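Local coordinates for racemase, putative (Roseobacter denitrificans, PDB 3TCS), which binds magnesium and D-alanine in a TIM-barrel domain of the mandelate racemase/muconate lactonizing enzyme family, and may act as a hydro-lyase or racemase, at residues Trp237-Val245 against Thr264-Val274; Asn310-Met319 against Trp344-Tyr354. All coordinates share one frame; numbering follows the deposited sequence.

Contact 1: residues Trp237-Val245 against Thr264-Val274; sequences WELAQTKQV and TWQRMIDMRAV
Leu239 packs against Arg267, Met268 and Met271 where two neighbouring outer helices of the modified TIM barrel, (beta/alpha)7beta, meet. The helices run roughly parallel, their axes 27° apart and 11.0 Å at closest approach. CD1 of Leu239 goes to Arg267 and CD2 to Met268, while CB meets Met271, just past the end of that helix. CD1 lies 3.7 Å from NH1 of Arg267, against the aliphatic chain and guanidinium. CD2 meets CG of Met268, the two side chains crossing at about a right angle. Met271 lies against the base of the leucine side chain, its SD 3.8 Å from CB of Leu239. With chi3 at -81° the Met271 chain bends, and CE comes to rest 3.6 Å from CD of Lys243. Lys243 runs extended to CE and turns at chi4 (65°). NZ of Lys243 then gives a hydrogen bond of 3.0 Å to O of Met271, almost in line with the carbonyl bond. A methionine in place of Lys243 would probably leave the Met271 carbonyl without this donor. The contact therefore pairs an apolar centre with a polar edge, where one lysine holds the Met271 carbonyl just past helix 262-270.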
loop_
_atom_site.group_PDB
_atom_site.type_symbol
_atom_site.label_atom_id
_atom_site.label_comp_id
_atom_site.label_asym_id
_atom_site.label_seq_id
_atom_site.Cartn_x
_atom_site.Cartn_y
_atom_site.Cartn_z
ATOM N N TRP B 237 -7.573 2.690 10.028
ATOM C CA TRP B 237 -6.256 2.143 10.336
ATOM C C TRP B 237 -5.982 2.013 11.835
ATOM O O TRP B 237 -4.904 1.576 12.230
ATOM C CB TRP B 237 -5.165 2.995 9.678
ATOM C CG TRP B 237 -5.188 4.452 10.061
ATOM C CD1 TRP B 237 -4.531 5.039 11.105
ATOM C CD2 TRP B 237 -5.916 5.499 9.406
ATOM N NE1 TRP B 237 -4.803 6.384 11.139
ATOM C CE2 TRP B 237 -5.651 6.695 10.107
ATOM C CE3 TRP B 237 -6.768 5.542 8.294
ATOM C CZ2 TRP B 237 -6.205 7.925 9.735
ATOM C CZ3 TRP B 237 -7.323 6.766 7.921
ATOM C CH2 TRP B 237 -7.036 7.941 8.642
ATOM N N GLU B 238 -6.951 2.398 12.662
ATOM C CA GLU B 238 -6.819 2.293 14.119
ATOM C C GLU B 238 -7.803 1.235 14.607
ATOM O O GLU B 238 -8.868 1.554 15.143
ATOM C CB GLU B 238 -7.135 3.631 14.795
ATOM C CG GLU B 238 -6.136 4.744 14.510
ATOM C CD GLU B 238 -4.730 4.415 14.983
ATOM O OE1 GLU B 238 -4.589 3.692 15.991
ATOM O OE2 GLU B 238 -3.760 4.892 14.359
ATOM N N LEU B 239 -7.437 -0.028 14.418
ATOM C CA LEU B 239 -8.291 -1.144 14.797
ATOM C C LEU B 239 -8.783 -1.102 16.241
ATOM O O LEU B 239 -9.948 -1.401 16.508
ATOM C CB LEU B 239 -7.561 -2.463 14.534
ATOM C CG LEU B 239 -7.170 -2.709 13.073
ATOM C CD1 LEU B 239 -6.393 -4.013 12.964
ATOM C CD2 LEU B 239 -8.421 -2.754 12.205
ATOM N N ALA B 240 -7.900 -0.733 17.167
ATOM C CA ALA B 240 -8.260 -0.671 18.581
ATOM C C ALA B 240 -9.367 0.351 18.860
ATOM O O ALA B 240 -10.231 0.119 19.705
ATOM C CB ALA B 240 -7.025 -0.352 19.420
ATOM N N GLN B 241 -9.333 1.480 18.160
ATOM C CA GLN B 241 -10.354 2.510 18.336
ATOM C C GLN B 241 -11.709 1.974 17.885
ATOM O O GLN B 241 -12.712 2.108 18.587
ATOM C CB GLN B 241 -10.003 3.757 17.521
ATOM C CG GLN B 241 -8.944 4.645 18.155
ATOM C CD GLN B 241 -8.612 5.845 17.292
ATOM O OE1 GLN B 241 -9.489 6.422 16.643
ATOM N NE2 GLN B 241 -7.344 6.237 17.289
ATOM N N THR B 242 -11.730 1.366 16.706
ATOM C CA THR B 242 -12.957 0.798 16.166
ATOM C C THR B 242 -13.511 -0.266 17.116
ATOM O O THR B 242 -14.716 -0.319 17.379
ATOM C CB THR B 242 -12.698 0.159 14.786
ATOM O OG1 THR B 242 -12.163 1.150 13.896
ATOM C CG2 THR B 242 -13.988 -0.410 14.206
ATOM N N LYS B 243 -12.624 -1.115 17.627
ATOM C CA LYS B 243 -13.026 -2.179 18.535
ATOM C C LYS B 243 -13.680 -1.632 19.802
ATOM O O LYS B 243 -14.622 -2.223 20.323
ATOM C CB LYS B 243 -11.811 -3.041 18.899
ATOM C CG LYS B 243 -12.102 -4.137 19.916
ATOM C CD LYS B 243 -10.870 -5.003 20.140
ATOM C CE LYS B 243 -11.026 -5.914 21.347
ATOM N NZ LYS B 243 -12.097 -6.928 21.175
ATOM N N GLN B 244 -13.178 -0.504 20.294
ATOM C CA GLN B 244 -13.729 0.110 21.501
ATOM C C GLN B 244 -15.191 0.472 21.260
ATOM O O GLN B 244 -16.049 0.268 22.120
ATOM C CB GLN B 244 -12.946 1.374 21.854
ATOM C CG GLN B 244 -13.216 1.889 23.256
ATOM C CD GLN B 244 -12.573 3.233 23.512
ATOM O OE1 GLN B 244 -11.450 3.492 23.070
ATOM N NE2 GLN B 244 -13.274 4.097 24.237
ATOM N N VAL B 245 -15.464 1.008 20.076
ATOM C CA VAL B 245 -16.816 1.398 19.697
ATOM C C VAL B 245 -17.696 0.155 19.584
ATOM O O VAL B 245 -18.791 0.100 20.145
ATOM C CB VAL B 245 -16.808 2.156 18.352
ATOM C CG1 VAL B 245 -18.227 2.590 17.981
ATOM C CG2 VAL B 245 -15.892 3.370 18.454
ATOM N N THR B 264 -3.681 -7.991 7.888
ATOM C CA THR B 264 -4.412 -6.990 8.656
ATOM C C THR B 264 -5.858 -7.464 8.792
ATOM O O THR B 264 -6.486 -7.282 9.836
ATOM C CB THR B 264 -4.372 -5.611 7.969
ATOM O OG1 THR B 264 -3.023 -5.130 7.963
ATOM C CG2 THR B 264 -5.249 -4.616 8.708
ATOM N N TRP B 265 -6.382 -8.068 7.728
ATOM C CA TRP B 265 -7.735 -8.609 7.756
ATOM C C TRP B 265 -7.809 -9.690 8.839
ATOM O O TRP B 265 -8.766 -9.744 9.616
ATOM C CB TRP B 265 -8.100 -9.223 6.401
ATOM C CG TRP B 265 -8.841 -8.284 5.515
ATOM C CD1 TRP B 265 -8.399 -7.728 4.349
ATOM C CD2 TRP B 265 -10.161 -7.775 5.730
ATOM N NE1 TRP B 265 -9.364 -6.901 3.825
ATOM C CE2 TRP B 265 -10.457 -6.912 4.654
ATOM C CE3 TRP B 265 -11.124 -7.964 6.732
ATOM C CZ2 TRP B 265 -11.678 -6.235 4.548
ATOM C CZ3 TRP B 265 -12.339 -7.290 6.628
ATOM C CH2 TRP B 265 -12.602 -6.436 5.541
ATOM N N GLN B 266 -6.791 -10.546 8.885
ATOM C CA GLN B 266 -6.750 -11.611 9.882
ATOM C C GLN B 266 -6.738 -11.017 11.294
ATOM O O GLN B 266 -7.420 -11.512 12.196
ATOM C CB GLN B 266 -5.507 -12.486 9.683
ATOM C CG GLN B 266 -5.499 -13.748 10.535
ATOM C CD GLN B 266 -6.435 -14.816 10.004
ATOM O OE1 GLN B 266 -6.222 -15.363 8.922
ATOM N NE2 GLN B 266 -7.483 -15.113 10.762
ATOM N N ARG B 267 -5.960 -9.957 11.489
ATOM C CA ARG B 267 -5.886 -9.316 12.797
ATOM C C ARG B 267 -7.230 -8.699 13.185
ATOM O O ARG B 267 -7.693 -8.855 14.314
ATOM C CB ARG B 267 -4.812 -8.231 12.799
ATOM C CG ARG B 267 -4.587 -7.604 14.160
ATOM C CD ARG B 267 -3.753 -6.338 14.060
ATOM N NE ARG B 267 -3.578 -5.710 15.366
ATOM C CZ ARG B 267 -3.266 -4.431 15.547
ATOM N NH1 ARG B 267 -3.097 -3.630 14.501
ATOM N NH2 ARG B 267 -3.128 -3.951 16.776
ATOM N N MET B 268 -7.850 -7.994 12.240
ATOM C CA MET B 268 -9.143 -7.343 12.476
ATOM C C MET B 268 -10.213 -8.349 12.899
ATOM O O MET B 268 -10.975 -8.115 13.843
ATOM C CB MET B 268 -9.616 -6.631 11.201
ATOM C CG MET B 268 -10.887 -5.806 11.379
ATOM S SD MET B 268 -11.737 -5.475 9.811
ATOM C CE MET B 268 -10.405 -4.728 8.849
ATOM N N ILE B 269 -10.269 -9.468 12.190
ATOM C CA ILE B 269 -11.252 -10.502 12.478
ATOM C C ILE B 269 -10.936 -11.257 13.768
ATOM O O ILE B 269 -11.830 -11.494 14.584
ATOM C CB ILE B 269 -11.372 -11.466 11.272
ATOM C CG1 ILE B 269 -11.984 -10.695 10.090
ATOM C CG2 ILE B 269 -12.231 -12.677 11.633
ATOM C CD1 ILE B 269 -12.064 -11.471 8.785
ATOM N N ASP B 270 -9.671 -11.608 13.966
ATOM C CA ASP B 270 -9.264 -12.317 15.176
ATOM C C ASP B 270 -9.612 -11.520 16.436
ATOM O O ASP B 270 -10.050 -12.092 17.438
ATOM C CB ASP B 270 -7.750 -12.580 15.177
ATOM C CG ASP B 270 -7.325 -13.628 14.158
ATOM O OD1 ASP B 270 -8.196 -14.238 13.504
ATOM O OD2 ASP B 270 -6.102 -13.846 14.015
ATOM N N MET B 271 -9.413 -10.203 16.386
ATOM C CA MET B 271 -9.688 -9.354 17.542
ATOM C C MET B 271 -11.145 -8.906 17.621
ATOM O O MET B 271 -11.540 -8.219 18.567
ATOM C CB MET B 271 -8.767 -8.125 17.526
ATOM C CG MET B 271 -9.103 -7.088 16.459
ATOM S SD MET B 271 -7.826 -5.810 16.279
ATOM C CE MET B 271 -8.240 -4.701 17.642
ATOM N N ARG B 272 -11.937 -9.307 16.631
ATOM C CA ARG B 272 -13.351 -8.951 16.562
ATOM C C ARG B 272 -13.534 -7.434 16.659
ATOM O O ARG B 272 -14.346 -6.945 17.446
ATOM C CB ARG B 272 -14.119 -9.644 17.687
ATOM C CG ARG B 272 -13.981 -11.169 17.695
ATOM C CD ARG B 272 -14.721 -11.820 16.524
ATOM N NE ARG B 272 -14.873 -13.263 16.721
ATOM C CZ ARG B 272 -13.961 -14.179 16.411
ATOM N NH1 ARG B 272 -12.804 -13.826 15.863
ATOM N NH2 ARG B 272 -14.200 -15.459 16.676
ATOM N N ALA B 273 -12.787 -6.696 15.845
ATOM C CA ALA B 273 -12.855 -5.240 15.866
ATOM C C ALA B 273 -14.184 -4.695 15.345
ATOM O O ALA B 273 -14.569 -3.580 15.684
ATOM C CB ALA B 273 -11.688 -4.645 15.069
ATOM N N VAL B 274 -14.868 -5.476 14.511
ATOM C CA VAL B 274 -16.160 -5.078 13.957
ATOM C C VAL B 274 -17.122 -6.264 14.025
ATOM O O VAL B 274 -16.710 -7.389 14.318
ATOM C CB VAL B 274 -16.043 -4.635 12.472
ATOM C CG1 VAL B 274 -15.122 -3.425 12.351
ATOM C CG2 VAL B 274 -15.530 -5.790 11.620
HETATM O O HOH W 1 -14.323 -7.001 20.262
#

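Contact 2: residues Asn310-Met319 against Trp344-Tyr354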
loop_
_atom_site.group_PDB
_atom_site.type_symbol
_atom_site.label_atom_id
_atom_site.label_comp_id
_atom_site.label_asym_id
_atom_site.label_seq_id
_atom_site.Cartn_x
_atom_site.Cartn_y
_atom_site.Cartn_z
ATOM N N ASN B 310 -20.164 2.207 -6.741
ATOM C CA ASN B 310 -20.481 2.837 -8.014
ATOM C C ASN B 310 -20.953 1.808 -9.015
ATOM O O ASN B 310 -20.917 0.605 -8.746
ATOM C CB ASN B 310 -19.272 3.611 -8.562
ATOM C CG ASN B 310 -18.052 2.740 -8.730
ATOM O OD1 ASN B 310 -18.051 1.801 -9.525
ATOM N ND2 ASN B 310 -17.000 3.046 -7.973
ATOM N N TRP B 311 -21.400 2.285 -10.169
ATOM C CA TRP B 311 -21.906 1.395 -11.192
ATOM C C TRP B 311 -20.882 0.904 -12.201
ATOM O O TRP B 311 -21.212 0.661 -13.367
ATOM C CB TRP B 311 -23.101 2.025 -11.906
ATOM C CG TRP B 311 -24.291 2.205 -11.004
ATOM C CD1 TRP B 311 -24.413 1.790 -9.705
ATOM C CD2 TRP B 311 -25.515 2.874 -11.326
ATOM N NE1 TRP B 311 -25.639 2.166 -9.198
ATOM C CE2 TRP B 311 -26.333 2.834 -10.173
ATOM C CE3 TRP B 311 -25.999 3.507 -12.479
ATOM C CZ2 TRP B 311 -27.610 3.405 -10.140
ATOM C CZ3 TRP B 311 -27.271 4.076 -12.445
ATOM C CH2 TRP B 311 -28.060 4.019 -11.281
ATOM N N SER B 312 -19.635 0.792 -11.761
ATOM C CA SER B 312 -18.616 0.197 -12.615
ATOM C C SER B 312 -18.982 -1.265 -12.334
ATOM O O SER B 312 -20.045 -1.528 -11.751
ATOM C CB SER B 312 -17.193 0.519 -12.123
ATOM O OG SER B 312 -16.885 -0.117 -10.894
ATOM N N LEU B 313 -18.145 -2.216 -12.723
ATOM C CA LEU B 313 -18.474 -3.614 -12.481
ATOM C C LEU B 313 -18.342 -4.066 -11.027
ATOM O O LEU B 313 -18.744 -5.172 -10.688
ATOM C CB LEU B 313 -17.614 -4.519 -13.366
ATOM C CG LEU B 313 -17.971 -4.515 -14.853
ATOM C CD1 LEU B 313 -17.030 -5.431 -15.614
ATOM C CD2 LEU B 313 -19.404 -4.976 -15.015
ATOM N N VAL B 314 -17.791 -3.224 -10.164
ATOM C CA VAL B 314 -17.626 -3.626 -8.769
ATOM C C VAL B 314 -18.931 -4.107 -8.123
ATOM O O VAL B 314 -18.933 -5.075 -7.356
ATOM C CB VAL B 314 -16.992 -2.481 -7.932
ATOM C CG1 VAL B 314 -17.940 -1.285 -7.835
ATOM C CG2 VAL B 314 -16.598 -2.998 -6.560
ATOM N N THR B 315 -20.043 -3.452 -8.445
ATOM C CA THR B 315 -21.321 -3.841 -7.864
ATOM C C THR B 315 -21.777 -5.211 -8.369
ATOM O O THR B 315 -22.284 -6.026 -7.591
ATOM C CB THR B 315 -22.398 -2.772 -8.144
ATOM O OG1 THR B 315 -21.996 -1.531 -7.551
ATOM C CG2 THR B 315 -23.737 -3.184 -7.542
ATOM N N LEU B 316 -21.575 -5.473 -9.659
ATOM C CA LEU B 316 -21.954 -6.757 -10.250
ATOM C C LEU B 316 -21.110 -7.891 -9.674
ATOM O O LEU B 316 -21.626 -8.971 -9.372
ATOM C CB LEU B 316 -21.785 -6.722 -11.773
ATOM C CG LEU B 316 -22.164 -7.991 -12.548
ATOM C CD1 LEU B 316 -23.609 -8.385 -12.239
ATOM C CD2 LEU B 316 -21.990 -7.747 -14.049
ATOM N N PHE B 317 -19.808 -7.651 -9.521
ATOM C CA PHE B 317 -18.936 -8.677 -8.960
ATOM C C PHE B 317 -19.436 -9.051 -7.570
ATOM O O PHE B 317 -19.423 -10.221 -7.184
ATOM C CB PHE B 317 -17.496 -8.178 -8.832
ATOM C CG PHE B 317 -16.856 -7.793 -10.138
ATOM C CD1 PHE B 317 -17.276 -8.362 -11.338
ATOM C CD2 PHE B 317 -15.787 -6.905 -10.154
ATOM C CE1 PHE B 317 -16.630 -8.049 -12.545
ATOM C CE2 PHE B 317 -15.129 -6.586 -11.356
ATOM C CZ PHE B 317 -15.553 -7.161 -12.549
ATOM N N THR B 318 -19.862 -8.039 -6.821
ATOM C CA THR B 318 -20.359 -8.241 -5.461
ATOM C C THR B 318 -21.664 -9.028 -5.480
ATOM O O THR B 318 -21.898 -9.886 -4.623
ATOM C CB THR B 318 -20.566 -6.884 -4.752
ATOM O OG1 THR B 318 -19.336 -6.147 -4.771
ATOM C CG2 THR B 318 -20.990 -7.092 -3.307
ATOM N N MET B 319 -22.516 -8.734 -6.460
ATOM C CA MET B 319 -23.784 -9.444 -6.605
ATOM C C MET B 319 -23.522 -10.942 -6.777
ATOM O O MET B 319 -24.182 -11.768 -6.148
ATOM C CB MET B 319 -24.560 -8.902 -7.813
ATOM C CG MET B 319 -25.214 -7.550 -7.565
ATOM S SD MET B 319 -25.649 -6.688 -9.095
ATOM C CE MET B 319 -26.656 -7.953 -9.936
ATOM N N TRP B 344 -18.526 9.531 -15.171
ATOM C CA TRP B 344 -17.822 8.491 -15.904
ATOM C C TRP B 344 -18.475 7.107 -15.947
ATOM O O TRP B 344 -18.036 6.255 -16.718
ATOM C CB TRP B 344 -16.414 8.340 -15.334
ATOM C CG TRP B 344 -16.421 8.113 -13.855
ATOM C CD1 TRP B 344 -16.236 9.050 -12.875
ATOM C CD2 TRP B 344 -16.677 6.875 -13.182
ATOM N NE1 TRP B 344 -16.362 8.469 -11.635
ATOM C CE2 TRP B 344 -16.632 7.135 -11.796
ATOM C CE3 TRP B 344 -16.941 5.569 -13.619
ATOM C CZ2 TRP B 344 -16.842 6.136 -10.839
ATOM C CZ3 TRP B 344 -17.149 4.574 -12.664
ATOM C CH2 TRP B 344 -17.098 4.867 -11.292
ATOM N N GLN B 345 -19.497 6.853 -15.133
ATOM C CA GLN B 345 -20.104 5.523 -15.164
ATOM C C GLN B 345 -21.208 5.377 -16.201
ATOM O O GLN B 345 -21.775 4.297 -16.374
ATOM C CB GLN B 345 -20.628 5.123 -13.781
ATOM C CG GLN B 345 -21.774 5.948 -13.240
ATOM C CD GLN B 345 -22.205 5.458 -11.867
ATOM O OE1 GLN B 345 -21.395 4.924 -11.110
ATOM N NE2 GLN B 345 -23.474 5.654 -11.532
ATOM N N GLU B 346 -21.498 6.470 -16.895
ATOM C CA GLU B 346 -22.510 6.476 -17.940
ATOM C C GLU B 346 -21.988 5.790 -19.196
ATOM O O GLU B 346 -20.863 6.038 -19.622
ATOM C CB GLU B 346 -22.893 7.918 -18.286
ATOM C CG GLU B 346 -23.894 8.540 -17.341
ATOM C CD GLU B 346 -25.299 8.042 -17.608
ATOM O OE1 GLU B 346 -25.878 8.425 -18.650
ATOM O OE2 GLU B 346 -25.820 7.258 -16.785
ATOM N N GLY B 347 -22.806 4.921 -19.778
ATOM C CA GLY B 347 -22.428 4.248 -21.008
ATOM C C GLY B 347 -21.243 3.306 -20.982
ATOM O O GLY B 347 -20.525 3.186 -21.976
ATOM N N LEU B 348 -21.029 2.625 -19.862
ATOM C CA LEU B 348 -19.927 1.680 -19.774
ATOM C C LEU B 348 -20.301 0.346 -20.406
ATOM O O LEU B 348 -19.452 -0.332 -20.975
ATOM C CB LEU B 348 -19.536 1.429 -18.311
ATOM C CG LEU B 348 -18.901 2.570 -17.514
ATOM C CD1 LEU B 348 -18.624 2.100 -16.081
ATOM C CD2 LEU B 348 -17.613 3.003 -18.183
ATOM N N PHE B 349 -21.579 -0.020 -20.320
ATOM C CA PHE B 349 -22.036 -1.307 -20.829
ATOM C C PHE B 349 -23.083 -1.230 -21.930
ATOM O O PHE B 349 -23.772 -0.226 -22.073
ATOM C CB PHE B 349 -22.590 -2.130 -19.665
ATOM C CG PHE B 349 -21.754 -2.045 -18.422
ATOM C CD1 PHE B 349 -20.442 -2.503 -18.419
ATOM C CD2 PHE B 349 -22.271 -1.483 -17.259
ATOM C CE1 PHE B 349 -19.650 -2.401 -17.273
ATOM C CE2 PHE B 349 -21.493 -1.376 -16.111
ATOM C CZ PHE B 349 -20.179 -1.835 -16.119
ATOM N N VAL B 350 -23.186 -2.304 -22.709
ATOM C CA VAL B 350 -24.167 -2.379 -23.789
ATOM C C VAL B 350 -25.559 -2.310 -23.163
ATOM O O VAL B 350 -26.446 -1.611 -23.649
ATOM C CB VAL B 350 -24.016 -3.694 -24.574
ATOM C CG1 VAL B 350 -25.139 -3.831 -25.598
ATOM C CG2 VAL B 350 -22.664 -3.717 -25.276
ATOM N N LYS B 351 -25.731 -3.039 -22.067
ATOM C CA LYS B 351 -26.992 -3.059 -21.346
ATOM C C LYS B 351 -26.648 -3.103 -19.866
ATOM O O LYS B 351 -25.880 -3.959 -19.429
ATOM C CB LYS B 351 -27.811 -4.291 -21.736
ATOM C CG LYS B 351 -29.172 -4.363 -21.055
ATOM C CD LYS B 351 -29.986 -3.100 -21.311
ATOM C CE LYS B 351 -31.309 -3.123 -20.553
ATOM N NZ LYS B 351 -32.074 -1.857 -20.738
ATOM N N THR B 352 -27.208 -2.174 -19.101
ATOM C CA THR B 352 -26.925 -2.118 -17.673
ATOM C C THR B 352 -27.385 -3.376 -16.950
ATOM O O THR B 352 -28.456 -3.911 -17.229
ATOM C CB THR B 352 -27.602 -0.897 -17.001
ATOM O OG1 THR B 352 -27.207 -0.832 -15.623
ATOM C CG2 THR B 352 -29.123 -1.010 -17.077
ATOM N N PRO B 353 -26.558 -3.884 -16.024
ATOM C CA PRO B 353 -26.921 -5.086 -15.272
ATOM C C PRO B 353 -27.526 -4.669 -13.933
ATOM O O PRO B 353 -27.805 -5.508 -13.073
ATOM C CB PRO B 353 -25.577 -5.775 -15.088
ATOM C CG PRO B 353 -24.667 -4.590 -14.820
ATOM C CD PRO B 353 -25.119 -3.582 -15.876
ATOM N N TYR B 354 -27.749 -3.368 -13.780
ATOM C CA TYR B 354 -28.233 -2.827 -12.516
ATOM C C TYR B 354 -29.687 -2.378 -12.396
ATOM O O TYR B 354 -29.999 -1.507 -11.586
ATOM C CB TYR B 354 -27.309 -1.682 -12.092
ATOM C CG TYR B 354 -25.858 -2.106 -11.979
ATOM C CD1 TYR B 354 -25.500 -3.224 -11.232
ATOM C CD2 TYR B 354 -24.844 -1.389 -12.622
ATOM C CE1 TYR B 354 -24.167 -3.624 -11.120
ATOM C CE2 TYR B 354 -23.507 -1.782 -12.515
ATOM C CZ TYR B 354 -23.180 -2.899 -11.760
ATOM O OH TYR B 354 -21.865 -3.282 -11.626
HETATM O O HOH W 2 -22.795 1.910 -15.499
#
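Trp311 and Gln345 bring the backbones to 6.0 Å between CA atoms, and Leu316 and Pro353 to 7.3 Å, as the loop 344-354 lies along the start of helix 314-322. Both belong to the modified TIM barrel, (beta/alpha)7beta, and the loop lies between strands 332-335 and 360-363. An Asx turn at Asn310 and a weak capping bond from Val314 N to OG of Ser312 lead into the helix. Gln345 reaches across with its chain extended beyond CG. Its OE1 accepts from N of Trp311 at 2.8 Å, with the donor above the carbonyl plane. The amide lies nearly parallel to the indole, 10° between planes, with NE2 close to CE3 and CD2. Trp344 presents its edge to Asn310, CH2 lying 3.5 Å from CG. Phe349 brings CZ to 3.4 Å from CD2 of Leu313. Gln52, from strand 48-52 of the other sheet, also binds Ser312 OG and Leu313 N. Tyr354 buries the most surface. One face of its ring is covered by its neighbour Pro353, and Met319 SD makes a Met-aromatic contact at the ring edge, 4.0 Å from CE1. With CG anti to the carbonyl carbon (chi1 -57°), the ring points its hydroxyl into the helix start. There OH donates to O of Ser312 at 2.5 Å and accepts from N of Leu316 at 3.0 Å.

Contact 1 and contact 2 lie on opposite sides of the chain's centre, with centres about 31 Å apart and nearest atoms about 12 Å apart. They share no element, though both lie in the enolase C-terminal domain-like range. Contact 1 joins two adjacent outer helices at a partly buried site, near the second subunit, whose Arg267 packs on Arg267 here. Contact 2 is buried and sets a loop against a helix start, and no other chain touches it. The chemistry follows. Contact 1 has aliphatic and sulfur packing with one lysine bond at its outer side. Contact 2 is mostly aromatic, and side-chain groups satisfy backbone N and O atoms inside it.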